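Local coordinates for protein ADP-dependent L-serine kinase SerK (Thermococcus kodakarensis KOD1, PDB 5X0J) that catalyses the magnesium-dependent transfer of a phosphate from ADP to free L-serine, giving O-phospho-L-serine and AMP for cysteine biosynthesis, at residues G2-V6 and V33-L37; I199-P203 and Y218-T223. The protein carries 1 engineered substitution. All blocks are in the same frame, centred on the assembly; numbering follows the deposited sequence. Where two conformers were deposited one is given.

Overall arrangement
Along the chain both segments of contact 1 precede those of contact 2, and the contact centres lie about 15 Å apart, yet the two meet at the active site. Contact 1 sets the N-terminal segment 2-6 against the start of helix 34-47; contact 2 joins the loop after strand 196-199 to the loop before strand 224-226, two strands that both pair with strand 98-107. The link between them is Lys221 of contact 2, whose NZ forms salt bridges with Glu36 OE1 (2.7 Å) and Glu4 OE2 (2.9 Å) of contact 1. Val33 CG2 adds packing on Pro220 CB at 3.6 Å. Residues distant in sequence thereby converge around AMP and phosphoserine.

Contact 1: residues G2-V6 and V33-L37. With AMP (adenosine monophosphate), chain B.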
# COMPACT_ATOMS: atom_id res chain seq x y z
N GLY A 2 5.03 10.99 -0.47
CA GLY A 2 5.07 9.60 0.07
C GLY A 2 5.66 8.63 -0.93
O GLY A 2 6.26 9.06 -1.92
N VAL A 3 5.47 7.35 -0.69
CA VAL A 3 6.08 6.29 -1.51
C VAL A 3 5.31 5.97 -2.78
O VAL A 3 5.85 5.28 -3.63
CB VAL A 3 6.33 4.98 -0.71
CG1 VAL A 3 7.16 5.26 0.54
CG2 VAL A 3 5.03 4.25 -0.37
N GLU A 4 4.08 6.43 -2.92
CA GLU A 4 3.26 6.05 -4.08
C GLU A 4 3.45 7.00 -5.26
O GLU A 4 3.55 8.22 -5.09
CB GLU A 4 1.78 6.00 -3.71
CG GLU A 4 1.45 4.87 -2.74
CD GLU A 4 0.24 5.13 -1.86
OE1 GLU A 4 -0.05 6.30 -1.53
OE2 GLU A 4 -0.38 4.14 -1.45
N LYS A 5 3.51 6.43 -6.46
CA LYS A 5 3.50 7.21 -7.70
C LYS A 5 2.16 7.92 -7.82
O LYS A 5 1.12 7.29 -7.64
CB LYS A 5 3.68 6.26 -8.88
CG LYS A 5 3.64 6.89 -10.27
CD LYS A 5 4.88 7.70 -10.56
CE LYS A 5 4.79 8.33 -11.93
NZ LYS A 5 6.09 8.91 -12.34
N VAL A 6 2.19 9.21 -8.13
CA VAL A 6 0.96 9.97 -8.35
C VAL A 6 0.28 9.44 -9.62
O VAL A 6 0.98 9.16 -10.61
CB VAL A 6 1.27 11.48 -8.49
CG1 VAL A 6 0.05 12.28 -8.92
CG2 VAL A 6 1.80 12.04 -7.18
N VAL A 33 5.11 0.43 5.31
CA VAL A 33 6.39 0.79 4.70
C VAL A 33 6.97 1.92 5.55
O VAL A 33 6.31 2.96 5.77
CB VAL A 33 6.16 1.31 3.25
CG1 VAL A 33 7.50 1.65 2.58
CG2 VAL A 33 5.37 0.28 2.44
N GLN A 34 8.19 1.73 6.04
CA GLN A 34 8.79 2.68 6.98
C GLN A 34 8.87 4.09 6.44
O GLN A 34 8.52 5.04 7.14
CB GLN A 34 10.17 2.23 7.45
CG GLN A 34 10.82 3.23 8.39
CD GLN A 34 11.95 2.63 9.19
OE1 GLN A 34 11.87 1.50 9.64
NE2 GLN A 34 13.01 3.41 9.39
N LYS A 35 9.32 4.25 5.20
CA LYS A 35 9.43 5.60 4.62
C LYS A 35 8.09 6.31 4.45
O LYS A 35 8.03 7.54 4.49
CB LYS A 35 10.13 5.56 3.27
CG LYS A 35 11.59 5.17 3.32
CD LYS A 35 12.51 6.24 3.86
CE LYS A 35 13.93 5.97 3.39
NZ LYS A 35 14.91 6.83 4.08
N GLU A 36 7.02 5.55 4.24
CA GLU A 36 5.66 6.11 4.15
C GLU A 36 5.21 6.62 5.52
O GLU A 36 4.66 7.71 5.64
CB GLU A 36 4.71 5.05 3.60
CG GLU A 36 3.27 5.47 3.32
CD GLU A 36 3.05 6.19 2.01
OE1 GLU A 36 2.07 5.85 1.31
OE2 GLU A 36 3.88 7.05 1.67
N LEU A 37 5.44 5.81 6.56
CA LEU A 37 5.13 6.20 7.93
C LEU A 37 5.89 7.46 8.35
O LEU A 37 5.31 8.42 8.86
CB LEU A 37 5.46 5.04 8.89
CG LEU A 37 5.13 5.27 10.36
CD1 LEU A 37 3.66 5.62 10.54
CD2 LEU A 37 5.52 4.04 11.17
P AMP B . -1.73 5.95 4.32
O1P AMP B . -2.09 6.78 5.54
O2P AMP B . -1.36 4.52 4.67
O3P AMP B . -2.77 6.07 3.23
O5' AMP B . -0.37 6.56 3.72
C5' AMP B . 0.08 7.88 4.03
C4' AMP B . -0.91 8.91 3.50
O4' AMP B . -0.73 10.12 4.20
C3' AMP B . -0.74 9.33 2.02
O3' AMP B . -2.01 9.22 1.37
C2' AMP B . -0.31 10.80 2.01
O2' AMP B . -0.82 11.54 0.91
C1' AMP B . -0.93 11.20 3.32
N9 AMP B . -0.43 12.43 3.96
C8 AMP B . 0.79 13.00 3.87
N7 AMP B . 0.87 14.11 4.63
C5 AMP B . -0.32 14.25 5.23
C6 AMP B . -0.92 15.21 6.17
N6 AMP B . -0.20 16.26 6.62
N1 AMP B . -2.20 14.99 6.55
C2 AMP B . -2.93 13.94 6.11
N3 AMP B . -2.45 13.03 5.25
C4 AMP B . -1.17 13.14 4.79
O HOH W 1 2.14 7.71 -0.82
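Gly2 and Glu36 bring the two backbones closest, their CA atoms 5.4 Å apart, where the irregular segment 2-6 passes the first turn of a helix that has Val33 at its N-cap position. The one direct hydrogen bond runs from Val3 N to Glu36 OE2, 2.9 Å long and nearly straight at 165°, and it reaches the oxygen from above the carboxylate plane. Glu36 gets there by a bend at chi2 (81°), which swings its carboxylate off the helix and across the isopropyl group of Val3, with Glu36 CD 3.7 Å from Val3 CG2. The other branch of that valine, CG1, lies against the helix itself, touching Lys35 CB at 4.0 Å and, more loosely, Val33 CG1.

Glu4 brings a second carboxylate, its plane perpendicular to that of Glu36, and the two OE1 atoms stand 3.6 Å apart. Water 1 bridges the two acids and probably softens the meeting of like charges: it donates to Glu4 OE1 (2.7 Å) and to Glu36 OE1 (2.8 Å) while accepting from Glu4 N. Lys221 forms salt bridges with both acids and probably offsets much of their charge. Glu36 also borders the nucleotide, its OE1 lying 3.5 Å from O5' of AMP.

Strand 175-179 receives the N-terminal segment through backbone hydrogen bonds between Tyr178 and both Val3 and Lys5, and Val33 also packs on this strand; helix 71-80 meets Glu36 through His72, while helix 155-170 touches Val33 and Lys35.

Contact 2: residues I199-P203 and Y218-T223; sequences IRKAP and YSPKTT. With SEP (phosphoserine), chain C.
Arg200 reaches Ser219 and Pro220 on a side chain that leaves the backbone with CG between N and the carbonyl carbon (chi1 51°) and then runs extended as far as NE, carrying the guanidinium up against the type II turn from Ser219 to Thr222. Two hydrogen bonds lie near the guanidinium plane: NH2 to Pro220 O at 3.0 Å, almost straight (166°) and in the carbonyl plane, and NH1 to Ser219 OG, also 3.0 Å but clearly bent at 132°. Thr222 CA sits over one face of the group, and Lys221 O is close to NH2 without bonding to it. Within the turn, Thr222 OG1 donates to Ser219 O at 2.7 Å.

Pro203 supplies the apolar half of the contact. Its CG rests against the methyls of two threonines, 3.8 Å from both Thr222 CG2 and Thr223 CG2, while its CB lies 3.6 Å from Tyr218 OH. Thr222 CG2 also rests over one face of the Tyr218 ring, near the rim, so this methyl touches both the tyrosine and the proline.

The turn and the residue after it also line the phosphoserine pocket. Lys221 NZ donates to phosphoserine O1P at 2.9 Å. Thr223 OG1 accepts from the amino N of phosphoserine, likewise at 2.9 Å. Lys221 is also paired with Glu36 and Glu4, Thr223 OG1 has His29 as a further partner, and Arg200 NH2 bonds to Trp102 O of strand 98-107.

The buried guanidinium thus bonds to a turn carbonyl, a hydroxyl and a strand carbonyl, among others, consistent with Arg200 being a second-shell residue that fixes the turn from which Lys221 grips the phosphate.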
# COMPACT_ATOMS: atom_id res chain seq x y z
N ILE A 199 5.26 -7.54 -9.80
CA ILE A 199 3.87 -7.73 -10.20
C ILE A 199 3.20 -8.78 -9.33
O ILE A 199 3.78 -9.85 -9.07
CB ILE A 199 3.77 -8.17 -11.68
CG1 ILE A 199 4.49 -7.18 -12.62
CG2 ILE A 199 2.32 -8.40 -12.10
CD1 ILE A 199 3.97 -5.76 -12.60
N ARG A 200 1.99 -8.50 -8.87
CA ARG A 200 1.17 -9.44 -8.10
C ARG A 200 -0.28 -9.30 -8.51
O ARG A 200 -0.71 -8.23 -8.93
CB ARG A 200 1.30 -9.17 -6.60
CG ARG A 200 1.06 -7.72 -6.22
CD ARG A 200 0.88 -7.60 -4.72
NE ARG A 200 1.10 -6.23 -4.26
CZ ARG A 200 1.46 -5.89 -3.02
NH1 ARG A 200 1.64 -6.82 -2.08
NH2 ARG A 200 1.67 -4.61 -2.73
N LYS A 201 -1.03 -10.39 -8.37
CA LYS A 201 -2.49 -10.37 -8.53
C LYS A 201 -3.07 -9.51 -7.42
O LYS A 201 -2.56 -9.51 -6.30
CB LYS A 201 -3.05 -11.79 -8.46
CG LYS A 201 -4.55 -11.91 -8.74
CD LYS A 201 -5.05 -13.33 -8.49
CE LYS A 201 -6.52 -13.48 -8.84
NZ LYS A 201 -7.41 -12.59 -8.06
N ALA A 202 -4.13 -8.78 -7.74
CA ALA A 202 -4.83 -7.98 -6.73
C ALA A 202 -5.72 -8.88 -5.87
O ALA A 202 -6.23 -9.89 -6.34
CB ALA A 202 -5.68 -6.94 -7.41
N PRO A 203 -5.95 -8.48 -4.62
CA PRO A 203 -6.91 -9.17 -3.79
C PRO A 203 -8.33 -8.81 -4.24
O PRO A 203 -8.50 -7.83 -4.97
CB PRO A 203 -6.65 -8.58 -2.40
CG PRO A 203 -6.25 -7.19 -2.69
CD PRO A 203 -5.46 -7.25 -3.97
N TYR A 218 -2.18 -8.42 5.27
CA TYR A 218 -1.42 -8.58 4.02
C TYR A 218 -0.07 -7.87 4.12
O TYR A 218 0.18 -7.09 5.05
CB TYR A 218 -2.16 -7.93 2.86
CG TYR A 218 -3.42 -8.57 2.36
CD1 TYR A 218 -3.38 -9.75 1.64
CD2 TYR A 218 -4.65 -7.96 2.53
CE1 TYR A 218 -4.54 -10.33 1.12
CE2 TYR A 218 -5.81 -8.51 2.02
CZ TYR A 218 -5.75 -9.70 1.32
OH TYR A 218 -6.91 -10.23 0.81
N SER A 219 0.79 -8.10 3.14
CA SER A 219 2.00 -7.30 2.98
C SER A 219 1.60 -5.85 2.62
O SER A 219 0.45 -5.60 2.22
CB SER A 219 2.92 -7.92 1.93
OG SER A 219 2.42 -7.73 0.62
N PRO A 220 2.53 -4.89 2.77
CA PRO A 220 2.16 -3.49 2.55
C PRO A 220 1.59 -3.22 1.17
O PRO A 220 2.01 -3.83 0.17
CB PRO A 220 3.47 -2.73 2.77
CG PRO A 220 4.30 -3.63 3.61
CD PRO A 220 3.95 -5.01 3.15
N LYS A 221 0.62 -2.31 1.12
CA LYS A 221 0.07 -1.77 -0.13
C LYS A 221 -0.58 -2.83 -1.02
O LYS A 221 -0.68 -2.67 -2.23
CB LYS A 221 1.17 -1.00 -0.89
CG LYS A 221 1.84 0.11 -0.09
CD LYS A 221 0.86 1.22 0.26
CE LYS A 221 1.60 2.41 0.83
NZ LYS A 221 0.67 3.54 1.13
N THR A 222 -1.04 -3.92 -0.42
CA THR A 222 -1.71 -4.97 -1.17
C THR A 222 -2.99 -4.46 -1.83
O THR A 222 -3.23 -4.73 -3.00
CB THR A 222 -1.96 -6.19 -0.27
OG1 THR A 222 -0.70 -6.79 0.05
CG2 THR A 222 -2.88 -7.21 -0.93
N THR A 223 -3.80 -3.71 -1.09
CA THR A 223 -5.04 -3.17 -1.63
C THR A 223 -4.84 -1.75 -2.16
O THR A 223 -4.18 -0.92 -1.54
CB THR A 223 -6.14 -3.11 -0.58
OG1 THR A 223 -5.71 -2.30 0.51
CG2 THR A 223 -6.48 -4.50 -0.06
N SEP C . -5.19 0.37 1.39
CA SEP C . -4.57 1.52 0.67
CB SEP C . -3.08 1.23 0.45
OG SEP C . -2.46 1.01 1.71
C SEP C . -5.31 1.80 -0.62
O SEP C . -4.77 2.47 -1.51
OXT SEP C . -6.46 1.36 -0.80
P SEP C . -2.25 2.23 2.76
O1P SEP C . -2.13 3.48 1.90
O2P SEP C . -0.98 1.83 3.44
O3P SEP C . -3.46 2.20 3.66